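Local coordinates for protein mannitol dehydrogenase (Pseudomonas fluorescens, PDB 1LJ8) that binds NAD and, as a long-chain dehydrogenase, probably catalyses the NAD-dependent interconversion of mannitol and fructose, at residues N391-A395 and D396-T400; D441-I444 and S445-L449; F465-A468 and F469-Y473; G480-T483 and T484-L488. All coordinates share one frame; numbering follows the deposited sequence.

Interaction 1 of 4, residues N391-A395 and D396-T400; sequences NRLIA and DGRET
Leu393 CD2 sits on one face of the Arg398 guanidinium, 3.4 Å from Arg398 CZ and centred over the group, while Asp396 OD2 lies at the edge, in plane. The Arg392 guanidinium is also met at its edge, by the carboxylate of Asp396 and by a water, and its plane stands 83° from that carboxylate. One oxygen serves both arginines: Asp396 OD2 takes Arg392 NE on its syn side at 2.9 Å, somewhat out of the carboxylate plane, and Arg398 NH1 on its anti lone pair, also at 2.9 Å. The water adds a further donor to OD2 and accepts from Arg392 NH2. With CG anti to the backbone N (chi1 170°) and a bend at chi2, the Arg392 chain swings its NE up to the carboxylate one turn on. A methionine in place of Arg392 would probably leave Asp396 OD2 with one charged partner fewer and its bridging water less firmly held. Arg398 is fixed further by Asn342 and by the carbonyl of Leu337. Away from the salt bridges, Thr400 CG2 packs 3.9 Å from Leu393 CB. The backbone closes with Arg398 N to Leu393 O at 2.9 Å and Gly397 N to Ile394 O at 3.1 Å, Gly397 having positive phi (73°): a Schellman motif ending helix 387-396, fastened by a three-residue salt-bridge network.

Interaction 2 of 4, residues D441-I444 and S445-L449; sequences DALI and SQRLL
Leu443 lays its CD1 methyl over one face of the Arg447 guanidinium, displaced toward the rim, with Leu443 CD1 3.5 Å from Arg447 NH2. Both side chains leave the backbone alike, CG anti to the carbonyl carbon (chi1 -65° in each). The arginine then runs extended from CG to NE, so that its aliphatic part passes the carbonyl of Leu443 before the flat end reaches the leucine; Arg447 CG stands 3.4 Å from Leu443 O. Arg447 N bonds to that same Leu443 O at 3.0 Å. On another side of the turn, Ile444 and Leu448 lie side by side and point the same way, Ile444 CG2 coming 4.2 Å from Leu448 CB, with Leu448 N bonded to Ile444 O at 2.8 Å. These two face helix 401-413. Ser445 takes another first torsion: at chi1 60° its OG stands between the backbone N and the carbonyl carbon. Ser445 OG receives a hydrogen bond from a water at 2.7 Å, which also donates to Ala442 O and accepts from Gln446 N, while Glu470 is the main protein partner of OG. The chemistry is thus divided round one turn: hydrocarbon packing toward the neighbouring helix, water completing the backbone bonds at the helix start, and an arginine whose flat end rests on a leucine methyl, its NH1 bonded weakly to Ser439 and its side chain touching Asp440.

Interaction 3 of 4, residues F465-A468 and F469-Y473; sequences FVAA and FERCY
Arg471 folds back over the preceding turn, against Ala467 and Ala468. Arg471 CB lies 3.6 Å from both Ala467 O and Ala468 O, and Arg471 CG closes to 3.2 Å from Ala467 O. CD moves off that oxygen; then a bend at chi3 (-78°) turns the chain back along the helix. NE passes above Ala468 CA. Arg471 CZ is 3.6 Å from Ala468 CA, which lies under one face of the guanidinium toward its rim, as does Ala467 O. At the tip the two nitrogens part: Arg471 NH1 meets Ala467 CB at 3.6 Å, and Arg471 NH2 meets Ala468 CB at the same distance. The flat group thus rests on backbone and methyls, with its strongest polar partner, Glu401, reached through a salt bridge from NH2. Glu470 extends alongside Val466, pointing the same way, and Glu470 OE2 comes 3.8 Å from Val466 CG1. On the buried side Phe465 and Phe469 do not stack ring on ring: CE2 of Phe465 approaches CB of Phe469 at 4.1 Å. Regular i to i+4 bonds run beneath all of this, Phe469 N to Phe465 O being 2.8 Å. These turns belong to the early part of helix 463-488. Phe465, Ala468 and Cys472 look onto helix 401-413, Phe465 also reaches Ile390 and Ile394 of helix 387-396, and Phe469 and Tyr473 pack on helix 444-448.

Interaction 4 of 4, residues G480-T483 and T484-L488; sequences GVTT and TLKHL
Thr484 sends two hydrogen bonds to Gly480 O: Thr484 OG1 at 2.8 Å and Thr484 N at 3.1 Å. The two donors approach from opposite faces of the carbonyl plane, OG1 from 37° out of it. The torsion that brings the hydroxyl back, chi1 -64°, sets OG1 beside the backbone N; Ser475 is its other partner. A valine at Thr484 would probably leave Gly480 O with the backbone N alone and deprive Ser475 of its mate. A water lies between Thr483 OG1 and Lys486 NZ, accepting from Lys486 NZ at 3.1 Å. Among contacts with a flat group, Thr483 CG2 makes a CH-pi contact over the His487 ring, 3.9 Å from its centroid and 28° off the normal. Thr483 O lies over one face of this ring too, toward its rim. Val481 and Leu485 form an apolar pair side by side, Val481 CG1 to Leu485 CD1 being 4.0 Å, and Thr482 CG2 lies alongside the Lys486 chain, 3.9 Å from Lys486 CE. The contact starts at the kink of helix 463-488, where Val481 N, lacking a bond to the turn before, donates to Glu419. Val481, Thr482 and Lys486 pack against helix 325-339, and Thr484, Leu485 and Leu488 against helix 401-413.

How the interactions relate
Each contact is local, so the four follow in series along the chain, none nesting or crossing another. Interaction 1 rounds the end of helix 387-396 and leads toward helix 401-413; interaction 2 opens helix 444-448; interactions 3 and 4 are successive parts of helix 463-488, their centres about 14 Å apart. Interaction 3 is the meeting place. Thr400 OG1 lies 3.7 Å from Ala468 CB, joining it to interaction 1, while interaction 2 reaches it through the probable hydrogen bonds Ser445 OG to Glu470 OE2 and Asp441 OD2 to Tyr473 OH. Interaction 4 touches none of the others directly, but helix 401-413, which follows interaction 1, packs against interactions 2, 3 and 4.

Interaction 1 of 4, residues N391-A395 and D396-T400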
loop_
_atom_site.group_PDB
_atom_site.type_symbol
_atom_site.label_atom_id
_atom_site.label_comp_id
_atom_site.label_asym_id
_atom_site.label_seq_id
_atom_site.Cartn_x
_atom_site.Cartn_y
_atom_site.Cartn_z
ATOM N N ASN A 391 4.633 -16.898 12.120
ATOM C CA ASN A 391 3.758 -17.747 12.949
ATOM C C ASN A 391 3.671 -19.168 12.415
ATOM O O ASN A 391 3.569 -20.144 13.177
ATOM C CB ASN A 391 2.324 -17.181 13.018
ATOM C CG ASN A 391 2.230 -15.927 13.867
ATOM O OD1 ASN A 391 3.144 -15.621 14.651
ATOM N ND2 ASN A 391 1.128 -15.172 13.697
ATOM N N ARG A 392 3.641 -19.287 11.104
ATOM C CA ARG A 392 3.555 -20.616 10.503
ATOM C C ARG A 392 4.863 -21.370 10.772
ATOM O O ARG A 392 4.873 -22.569 11.046
ATOM C CB ARG A 392 3.280 -20.477 8.989
ATOM C CG ARG A 392 3.390 -21.776 8.171
ATOM C CD ARG A 392 2.323 -22.822 8.642
ATOM N NE ARG A 392 2.245 -23.894 7.648
ATOM C CZ ARG A 392 1.478 -23.835 6.550
ATOM N NH1 ARG A 392 0.712 -22.775 6.314
ATOM N NH2 ARG A 392 1.531 -24.824 5.657
ATOM N N LEU A 393 5.994 -20.680 10.687
ATOM C CA LEU A 393 7.257 -21.369 10.953
ATOM C C LEU A 393 7.303 -21.843 12.406
ATOM O O LEU A 393 7.748 -22.962 12.695
ATOM C CB LEU A 393 8.457 -20.450 10.684
ATOM C CG LEU A 393 8.564 -19.882 9.248
ATOM C CD1 LEU A 393 9.761 -18.905 9.103
ATOM C CD2 LEU A 393 8.735 -21.057 8.278
ATOM N N ILE A 394 6.800 -21.014 13.315
ATOM C CA ILE A 394 6.783 -21.374 14.733
ATOM C C ILE A 394 5.862 -22.589 14.921
ATOM O O ILE A 394 6.263 -23.582 15.524
ATOM C CB ILE A 394 6.298 -20.194 15.602
ATOM C CG1 ILE A 394 7.400 -19.113 15.649
ATOM C CG2 ILE A 394 5.960 -20.700 17.066
ATOM C CD1 ILE A 394 6.878 -17.781 16.252
ATOM N N ALA A 395 4.662 -22.529 14.368
ATOM C CA ALA A 395 3.714 -23.654 14.515
ATOM C C ALA A 395 4.229 -24.949 13.923
ATOM O O ALA A 395 3.915 -26.028 14.452
ATOM C CB ALA A 395 2.371 -23.314 13.870
ATOM N N ASP A 396 4.984 -24.866 12.830
ATOM C CA ASP A 396 5.485 -26.061 12.186
ATOM C C ASP A 396 6.788 -26.578 12.785
ATOM O O ASP A 396 7.231 -27.666 12.414
ATOM C CB ASP A 396 5.762 -25.832 10.691
ATOM C CG ASP A 396 4.509 -25.686 9.855
ATOM O OD1 ASP A 396 3.395 -26.065 10.305
ATOM O OD2 ASP A 396 4.661 -25.201 8.721
ATOM N N GLY A 397 7.418 -25.788 13.656
ATOM C CA GLY A 397 8.687 -26.177 14.232
ATOM C C GLY A 397 9.764 -26.049 13.174
ATOM O O GLY A 397 10.745 -26.773 13.239
ATOM N N ARG A 398 9.575 -25.168 12.181
ATOM C CA ARG A 398 10.566 -24.951 11.104
ATOM C C ARG A 398 11.561 -23.838 11.492
ATOM O O ARG A 398 11.301 -23.068 12.409
ATOM C CB ARG A 398 9.864 -24.600 9.786
ATOM C CG ARG A 398 9.224 -25.839 9.115
ATOM C CD ARG A 398 8.060 -25.470 8.218
ATOM N NE ARG A 398 8.465 -24.638 7.085
ATOM C CZ ARG A 398 7.641 -23.773 6.497
ATOM N NH1 ARG A 398 6.390 -23.645 6.952
ATOM N NH2 ARG A 398 8.061 -23.047 5.461
ATOM N N GLU A 399 12.681 -23.767 10.783
ATOM C CA GLU A 399 13.750 -22.791 11.093
ATOM C C GLU A 399 13.209 -21.364 11.022
ATOM O O GLU A 399 12.627 -21.009 10.004
ATOM C CB GLU A 399 14.887 -22.954 10.071
ATOM C CG GLU A 399 16.019 -21.864 10.084
ATOM C CD GLU A 399 16.858 -21.792 11.396
ATOM O OE1 GLU A 399 16.457 -21.132 12.414
ATOM O OE2 GLU A 399 17.955 -22.422 11.408
ATOM N N THR A 400 13.399 -20.558 12.069
ATOM C CA THR A 400 12.894 -19.166 12.008
ATOM C C THR A 400 13.976 -18.123 11.776
ATOM O O THR A 400 13.665 -16.933 11.652
ATOM C CB THR A 400 12.165 -18.748 13.317
ATOM O OG1 THR A 400 13.088 -18.750 14.420
ATOM C CG2 THR A 400 10.988 -19.709 13.614
HETATM O O HOH W 1 3.362 -26.785 6.688
#

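Interaction 2 of 4, residues D441-I444 and S445-L449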
loop_
_atom_site.group_PDB
_atom_site.type_symbol
_atom_site.label_atom_id
_atom_site.label_comp_id
_atom_site.label_asym_id
_atom_site.label_seq_id
_atom_site.Cartn_x
_atom_site.Cartn_y
_atom_site.Cartn_z
ATOM N N ASP A 441 19.543 -2.143 24.732
ATOM C CA ASP A 441 19.821 -3.389 23.999
ATOM C C ASP A 441 19.408 -4.626 24.772
ATOM O O ASP A 441 18.849 -5.572 24.203
ATOM C CB ASP A 441 21.314 -3.559 23.678
ATOM C CG ASP A 441 21.723 -2.993 22.318
ATOM O OD1 ASP A 441 22.861 -3.287 21.920
ATOM O OD2 ASP A 441 20.952 -2.265 21.654
ATOM N N ALA A 442 19.707 -4.642 26.069
ATOM C CA ALA A 442 19.382 -5.817 26.887
ATOM C C ALA A 442 17.889 -6.078 27.036
ATOM O O ALA A 442 17.477 -7.208 27.327
ATOM C CB ALA A 442 20.010 -5.685 28.272
ATOM N N LEU A 443 17.078 -5.043 26.841
ATOM C CA LEU A 443 15.650 -5.205 27.012
ATOM C C LEU A 443 14.841 -5.222 25.711
ATOM O O LEU A 443 13.618 -5.278 25.750
ATOM C CB LEU A 443 15.122 -4.093 27.918
ATOM C CG LEU A 443 15.614 -4.099 29.381
ATOM C CD1 LEU A 443 15.140 -2.801 30.065
ATOM C CD2 LEU A 443 15.067 -5.284 30.130
ATOM N N ILE A 444 15.522 -5.201 24.570
ATOM C CA ILE A 444 14.817 -5.165 23.290
ATOM C C ILE A 444 13.908 -6.369 23.060
ATOM O O ILE A 444 12.746 -6.207 22.680
ATOM C CB ILE A 444 15.823 -4.989 22.115
ATOM C CG1 ILE A 444 16.394 -3.575 22.171
ATOM C CG2 ILE A 444 15.143 -5.281 20.742
ATOM C CD1 ILE A 444 17.615 -3.344 21.284
ATOM N N SER A 445 14.382 -7.580 23.326
ATOM C CA SER A 445 13.507 -8.710 23.037
ATOM C C SER A 445 12.290 -8.684 23.951
ATOM O O SER A 445 11.187 -9.000 23.522
ATOM C CB SER A 445 14.276 -10.063 23.121
ATOM O OG SER A 445 14.816 -10.261 24.417
ATOM N N GLN A 446 12.463 -8.266 25.201
ATOM C CA GLN A 446 11.330 -8.235 26.108
ATOM C C GLN A 446 10.312 -7.135 25.783
ATOM O O GLN A 446 9.101 -7.315 25.986
ATOM C CB GLN A 446 11.819 -8.041 27.552
ATOM C CG GLN A 446 10.721 -7.987 28.591
ATOM C CD GLN A 446 10.049 -9.333 28.836
ATOM O OE1 GLN A 446 9.272 -9.480 29.792
ATOM N NE2 GLN A 446 10.341 -10.331 27.978
ATOM N N ARG A 447 10.795 -6.010 25.278
ATOM C CA ARG A 447 9.899 -4.894 24.982
ATOM C C ARG A 447 9.346 -4.882 23.565
ATOM O O ARG A 447 8.142 -4.747 23.369
ATOM C CB ARG A 447 10.607 -3.556 25.209
ATOM C CG ARG A 447 11.013 -3.255 26.668
ATOM C CD ARG A 447 11.910 -2.017 26.673
ATOM N NE ARG A 447 12.166 -1.470 27.999
ATOM C CZ ARG A 447 12.984 -0.440 28.230
ATOM N NH1 ARG A 447 13.635 0.155 27.215
ATOM N NH2 ARG A 447 13.138 0.010 29.475
ATOM N N LEU A 448 10.242 -4.980 22.579
ATOM C CA LEU A 448 9.812 -4.912 21.192
ATOM C C LEU A 448 8.924 -6.080 20.779
ATOM O O LEU A 448 7.894 -5.868 20.161
ATOM C CB LEU A 448 11.018 -4.819 20.262
ATOM C CG LEU A 448 10.631 -4.687 18.777
ATOM C CD1 LEU A 448 9.925 -3.355 18.553
ATOM C CD2 LEU A 448 11.857 -4.733 17.914
ATOM N N LEU A 449 9.286 -7.295 21.168
ATOM C CA LEU A 449 8.493 -8.444 20.759
ATOM C C LEU A 449 7.163 -8.597 21.486
ATOM O O LEU A 449 6.330 -9.403 21.064
ATOM C CB LEU A 449 9.326 -9.738 20.886
ATOM C CG LEU A 449 10.639 -9.791 20.097
ATOM C CD1 LEU A 449 11.311 -11.189 20.280
ATOM C CD2 LEU A 449 10.367 -9.511 18.601
HETATM O O HOH W 2 17.287 -8.091 23.784
HETATM O O HOH W 3 14.985 -8.536 26.474
#

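Interaction 3 of 4, residues F465-A468 and F469-Y473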
loop_
_atom_site.group_PDB
_atom_site.type_symbol
_atom_site.label_atom_id
_atom_site.label_comp_id
_atom_site.label_asym_id
_atom_site.label_seq_id
_atom_site.Cartn_x
_atom_site.Cartn_y
_atom_site.Cartn_z
ATOM N N PHE A 465 12.076 -18.684 18.556
ATOM C CA PHE A 465 12.122 -17.436 17.785
ATOM C C PHE A 465 12.854 -16.358 18.561
ATOM O O PHE A 465 13.661 -15.597 18.002
ATOM C CB PHE A 465 10.706 -16.932 17.456
ATOM C CG PHE A 465 10.729 -15.646 16.666
ATOM C CD1 PHE A 465 10.799 -15.687 15.274
ATOM C CD2 PHE A 465 10.779 -14.424 17.316
ATOM C CE1 PHE A 465 10.927 -14.508 14.524
ATOM C CE2 PHE A 465 10.900 -13.216 16.588
ATOM C CZ PHE A 465 10.975 -13.265 15.201
ATOM N N VAL A 466 12.575 -16.257 19.856
ATOM C CA VAL A 466 13.254 -15.224 20.640
ATOM C C VAL A 466 14.793 -15.417 20.596
ATOM O O VAL A 466 15.533 -14.447 20.463
ATOM C CB VAL A 466 12.764 -15.244 22.107
ATOM C CG1 VAL A 466 13.652 -14.321 22.973
ATOM C CG2 VAL A 466 11.309 -14.749 22.159
ATOM N N ALA A 467 15.266 -16.660 20.682
ATOM C CA ALA A 467 16.722 -16.911 20.649
ATOM C C ALA A 467 17.306 -16.498 19.283
ATOM O O ALA A 467 18.382 -15.905 19.207
ATOM C CB ALA A 467 17.009 -18.414 20.897
ATOM N N ALA A 468 16.575 -16.807 18.221
ATOM C CA ALA A 468 17.029 -16.470 16.873
ATOM C C ALA A 468 17.071 -14.932 16.720
ATOM O O ALA A 468 18.003 -14.375 16.144
ATOM C CB ALA A 468 16.087 -17.085 15.827
ATOM N N PHE A 469 16.045 -14.265 17.223
ATOM C CA PHE A 469 15.996 -12.801 17.167
ATOM C C PHE A 469 17.170 -12.200 17.908
ATOM O O PHE A 469 17.831 -11.297 17.408
ATOM C CB PHE A 469 14.682 -12.296 17.789
ATOM C CG PHE A 469 14.663 -10.817 17.997
ATOM C CD1 PHE A 469 14.343 -9.960 16.951
ATOM C CD2 PHE A 469 15.033 -10.285 19.226
ATOM C CE1 PHE A 469 14.394 -8.604 17.112
ATOM C CE2 PHE A 469 15.092 -8.899 19.410
ATOM C CZ PHE A 469 14.768 -8.051 18.336
ATOM N N GLU A 470 17.464 -12.714 19.100
ATOM C CA GLU A 470 18.570 -12.173 19.864
ATOM C C GLU A 470 19.938 -12.416 19.205
ATOM O O GLU A 470 20.793 -11.525 19.242
ATOM C CB GLU A 470 18.532 -12.736 21.298
ATOM C CG GLU A 470 17.350 -12.156 22.097
ATOM C CD GLU A 470 17.287 -12.654 23.523
ATOM O OE1 GLU A 470 18.060 -13.562 23.886
ATOM O OE2 GLU A 470 16.447 -12.136 24.281
ATOM N N ARG A 471 20.142 -13.608 18.632
ATOM C CA ARG A 471 21.396 -13.960 17.912
ATOM C C ARG A 471 21.566 -12.974 16.733
ATOM O O ARG A 471 22.647 -12.420 16.492
ATOM C CB ARG A 471 21.308 -15.362 17.253
ATOM C CG ARG A 471 21.338 -16.548 18.172
ATOM C CD ARG A 471 21.585 -17.806 17.371
ATOM N NE ARG A 471 20.411 -18.337 16.660
ATOM C CZ ARG A 471 19.487 -19.101 17.238
ATOM N NH1 ARG A 471 19.579 -19.407 18.520
ATOM N NH2 ARG A 471 18.505 -19.633 16.525
ATOM N N CYS A 472 20.495 -12.826 15.974
ATOM C CA CYS A 472 20.508 -11.939 14.802
ATOM C C CYS A 472 20.804 -10.507 15.166
ATOM O O CYS A 472 21.650 -9.852 14.526
ATOM C CB CYS A 472 19.160 -12.018 14.019
ATOM S SG CYS A 472 18.970 -13.595 13.101
ATOM N N TYR A 473 20.108 -9.996 16.172
ATOM C CA TYR A 473 20.342 -8.600 16.575
ATOM C C TYR A 473 21.808 -8.370 17.021
ATOM O O TYR A 473 22.470 -7.404 16.598
ATOM C CB TYR A 473 19.383 -8.241 17.684
ATOM C CG TYR A 473 19.508 -6.803 18.119
ATOM C CD1 TYR A 473 18.833 -5.797 17.445
ATOM C CD2 TYR A 473 20.371 -6.448 19.157
ATOM C CE1 TYR A 473 19.020 -4.444 17.797
ATOM C CE2 TYR A 473 20.586 -5.110 19.522
ATOM C CZ TYR A 473 19.903 -4.114 18.828
ATOM O OH TYR A 473 20.110 -2.777 19.134
#

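Interaction 4 of 4, residues G480-T483 and T484-L488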
loop_
_atom_site.group_PDB
_atom_site.type_symbol
_atom_site.label_atom_id
_atom_site.label_comp_id
_atom_site.label_asym_id
_atom_site.label_seq_id
_atom_site.Cartn_x
_atom_site.Cartn_y
_atom_site.Cartn_z
ATOM N N GLY A 480 27.983 -6.562 11.726
ATOM C CA GLY A 480 27.478 -5.933 10.519
ATOM C C GLY A 480 26.559 -6.815 9.666
ATOM O O GLY A 480 26.523 -8.045 9.760
ATOM N N VAL A 481 25.801 -6.159 8.795
ATOM C CA VAL A 481 24.869 -6.842 7.899
ATOM C C VAL A 481 25.558 -7.887 6.998
ATOM O O VAL A 481 25.108 -9.033 6.911
ATOM C CB VAL A 481 24.169 -5.787 6.973
ATOM C CG1 VAL A 481 23.344 -6.475 5.868
ATOM C CG2 VAL A 481 23.312 -4.843 7.819
ATOM N N THR A 482 26.650 -7.492 6.337
ATOM C CA THR A 482 27.294 -8.391 5.395
ATOM C C THR A 482 27.778 -9.693 6.028
ATOM O O THR A 482 27.496 -10.776 5.538
ATOM C CB THR A 482 28.460 -7.686 4.681
ATOM O OG1 THR A 482 27.911 -6.602 3.900
ATOM C CG2 THR A 482 29.207 -8.671 3.725
ATOM N N THR A 483 28.496 -9.577 7.126
ATOM C CA THR A 483 28.999 -10.784 7.784
ATOM C C THR A 483 27.837 -11.616 8.330
ATOM O O THR A 483 27.840 -12.835 8.253
ATOM C CB THR A 483 29.982 -10.374 8.891
ATOM O OG1 THR A 483 31.194 -9.904 8.266
ATOM C CG2 THR A 483 30.299 -11.548 9.806
ATOM N N THR A 484 26.814 -10.959 8.863
ATOM C CA THR A 484 25.662 -11.709 9.380
ATOM C C THR A 484 24.999 -12.527 8.259
ATOM O O THR A 484 24.630 -13.683 8.455
ATOM C CB THR A 484 24.666 -10.736 10.007
ATOM O OG1 THR A 484 25.295 -10.102 11.128
ATOM C CG2 THR A 484 23.398 -11.441 10.457
ATOM N N LEU A 485 24.809 -11.917 7.082
ATOM C CA LEU A 485 24.196 -12.627 5.968
ATOM C C LEU A 485 25.094 -13.764 5.524
ATOM O O LEU A 485 24.605 -14.830 5.220
ATOM C CB LEU A 485 23.923 -11.706 4.751
ATOM C CG LEU A 485 22.688 -10.798 4.951
ATOM C CD1 LEU A 485 22.555 -9.840 3.758
ATOM C CD2 LEU A 485 21.422 -11.635 5.099
ATOM N N LYS A 486 26.399 -13.519 5.423
ATOM C CA LYS A 486 27.277 -14.624 5.029
ATOM C C LYS A 486 27.123 -15.792 5.980
ATOM O O LYS A 486 26.971 -16.934 5.546
ATOM C CB LYS A 486 28.747 -14.188 5.024
ATOM C CG LYS A 486 29.086 -13.235 3.908
ATOM C CD LYS A 486 30.483 -12.661 4.094
ATOM C CE LYS A 486 30.991 -12.014 2.829
ATOM N NZ LYS A 486 32.330 -11.338 3.066
ATOM N N HIS A 487 27.140 -15.536 7.283
ATOM C CA HIS A 487 27.012 -16.678 8.209
ATOM C C HIS A 487 25.674 -17.393 8.035
ATOM O O HIS A 487 25.601 -18.632 7.993
ATOM C CB HIS A 487 27.176 -16.207 9.666
ATOM C CG HIS A 487 28.575 -15.760 10.001
ATOM N ND1 HIS A 487 28.889 -15.077 11.159
ATOM C CD2 HIS A 487 29.740 -15.909 9.330
ATOM C CE1 HIS A 487 30.186 -14.826 11.187
ATOM N NE2 HIS A 487 30.726 -15.320 10.089
ATOM N N LEU A 488 24.602 -16.612 7.911
ATOM C CA LEU A 488 23.278 -17.179 7.793
ATOM C C LEU A 488 23.084 -18.046 6.566
ATOM O O LEU A 488 22.452 -19.117 6.643
ATOM C CB LEU A 488 22.227 -16.044 7.817
ATOM C CG LEU A 488 20.763 -16.460 7.562
ATOM C CD1 LEU A 488 20.291 -17.311 8.723
ATOM C CD2 LEU A 488 19.865 -15.226 7.415
HETATM O O HOH W 4 31.984 -9.775 5.729
#